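Local coordinates for protein ribonuclease (Chelonia mydas, PDB 2ZPO) that probably cleaves single- and double-stranded RNA on the 3' side of pyrimidine nucleotides, as a secreted endonuclease of the pancreatic ribonuclease family, at residues A[23-28]-A[44-49]. Sequence-based numbering, arbitrary orientation.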
# COMPACT_ATOMS: atom_id res chain seq x y z
N ARG A 23 -0.36 -3.66 15.00
CA ARG A 23 -1.79 -3.41 15.14
C ARG A 23 -2.00 -1.89 15.28
O ARG A 23 -2.86 -1.31 14.61
CB ARG A 23 -2.29 -4.17 16.38
CG ARG A 23 -3.72 -3.99 16.75
CD ARG A 23 -3.96 -4.53 18.18
NE ARG A 23 -4.06 -3.41 19.13
CZ ARG A 23 -3.16 -3.08 20.06
NH1 ARG A 23 -2.04 -3.78 20.25
NH2 ARG A 23 -3.40 -2.03 20.84
N THR A 24 -1.19 -1.25 16.12
CA THR A 24 -1.28 0.19 16.35
C THR A 24 -0.83 0.98 15.10
O THR A 24 -1.44 1.98 14.76
CB THR A 24 -0.44 0.67 17.57
OG1 THR A 24 -0.80 -0.08 18.76
CG2 THR A 24 -0.68 2.12 17.83
N TYR A 25 0.25 0.53 14.46
CA TYR A 25 0.65 1.10 13.17
C TYR A 25 -0.57 1.16 12.24
O TYR A 25 -0.90 2.20 11.67
CB TYR A 25 1.75 0.24 12.53
CG TYR A 25 2.14 0.74 11.16
CD1 TYR A 25 1.46 0.30 10.03
CD2 TYR A 25 3.16 1.68 11.01
CE1 TYR A 25 1.82 0.76 8.78
CE2 TYR A 25 3.53 2.17 9.75
CZ TYR A 25 2.83 1.72 8.64
OH TYR A 25 3.18 2.21 7.40
N CYS A 26 -1.21 0.00 12.08
CA CYS A 26 -2.35 -0.09 11.15
C CYS A 26 -3.52 0.82 11.54
O CYS A 26 -4.07 1.53 10.73
CB CYS A 26 -2.77 -1.54 11.02
SG CYS A 26 -1.65 -2.51 10.02
N ASN A 27 -3.87 0.81 12.83
CA ASN A 27 -4.94 1.63 13.30
C ASN A 27 -4.69 3.12 13.04
O ASN A 27 -5.56 3.84 12.53
CB ASN A 27 -5.16 1.34 14.78
CG ASN A 27 -5.86 -0.01 15.00
OD1 ASN A 27 -6.57 -0.52 14.11
ND2 ASN A 27 -5.70 -0.59 16.20
N GLN A 28 -3.47 3.56 13.34
CA GLN A 28 -3.10 4.96 13.15
C GLN A 28 -3.02 5.34 11.68
O GLN A 28 -3.53 6.38 11.25
CB GLN A 28 -1.76 5.24 13.84
CG GLN A 28 -1.85 5.13 15.36
CD GLN A 28 -0.53 5.43 16.10
OE1 GLN A 28 0.56 5.11 15.63
NE2 GLN A 28 -0.64 6.01 17.29
N ASN A 44 -5.20 -3.01 3.29
CA ASN A 44 -4.31 -2.06 2.63
C ASN A 44 -2.87 -2.40 2.96
O ASN A 44 -2.56 -2.74 4.10
CB ASN A 44 -4.63 -0.63 3.06
CG ASN A 44 -3.86 0.40 2.27
OD1 ASN A 44 -4.18 0.67 1.12
ND2 ASN A 44 -2.84 1.00 2.88
N THR A 45 -2.02 -2.36 1.94
CA THR A 45 -0.59 -2.51 2.13
C THR A 45 0.14 -1.17 2.01
O THR A 45 -0.06 -0.40 1.05
CB THR A 45 -0.00 -3.50 1.10
OG1 THR A 45 -0.59 -4.80 1.31
CG2 THR A 45 1.53 -3.58 1.23
N PHE A 46 1.01 -0.91 2.98
CA PHE A 46 1.90 0.24 2.94
C PHE A 46 3.26 -0.26 2.52
O PHE A 46 3.77 -1.25 3.06
CB PHE A 46 1.99 0.88 4.33
CG PHE A 46 0.68 1.50 4.78
CD1 PHE A 46 0.31 2.77 4.30
CD2 PHE A 46 -0.19 0.80 5.63
CE1 PHE A 46 -0.92 3.35 4.71
CE2 PHE A 46 -1.40 1.38 6.04
CZ PHE A 46 -1.77 2.65 5.58
N VAL A 47 3.83 0.40 1.51
CA VAL A 47 5.14 0.00 1.01
C VAL A 47 6.16 1.00 1.58
O VAL A 47 5.98 2.20 1.44
CB VAL A 47 5.18 0.04 -0.55
CG1 VAL A 47 6.53 -0.41 -1.03
CG2 VAL A 47 4.06 -0.85 -1.17
N HIS A 48 7.24 0.49 2.19
CA HIS A 48 8.26 1.36 2.83
C HIS A 48 9.45 1.55 1.91
O HIS A 48 10.56 1.06 2.14
CB HIS A 48 8.66 0.81 4.21
CG HIS A 48 7.47 0.44 5.04
ND1 HIS A 48 6.43 1.32 5.27
CD2 HIS A 48 7.10 -0.74 5.60
CE1 HIS A 48 5.50 0.71 5.99
NE2 HIS A 48 5.88 -0.54 6.20
N ALA A 49 9.18 2.26 0.82
CA ALA A 49 10.21 2.66 -0.15
C ALA A 49 9.72 4.00 -0.69
O ALA A 49 8.55 4.35 -0.57
CB ALA A 49 10.30 1.66 -1.27
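Y25, F46 and H48 form an aromatic cluster in this pancreatic ribonuclease fold. It joins helix 22-32 to strand 43-47 and the residues that follow. Y25 reaches from the helix to the strand. The ring leaves the helix toward the strand because chi1 (177°) sets CG opposite the backbone N. CB, CG and the near half of the ring stop short of the strand. Contact begins at the far half, where Y25 CE1 meets CD2 of F46 at 3.7 Å. The edge of the Y25 ring is turned toward the F46 face in an offset edge-to-face pair, with centroids 5.7 Å apart and planes at 85°. Next, Y25 CZ lies 3.9 Å from CE1 of H48. The hydroxyl at the tip touches both partners, and Y25 OH lies 3.6 Å from CB of F46. Its hydrogen-bond partner is OD2 of D13, outside the two segments. With an alanine in place of Y25, F46 and H48 would probably lose the ring that packs against them, and D13 OD2 its hydroxyl mate. H48 is held by both ring nitrogens: ND1 bonds to D13 O and NE2 to T79 OG1. These bonds fix its rotation and present the carbon between the nitrogens to Y25. T45, next to F46, bonds through its backbone O to H11, the probable proton acceptor. The Y25 OH meets the H48 ring at its edge, in plane, 3.1 Å from CE1.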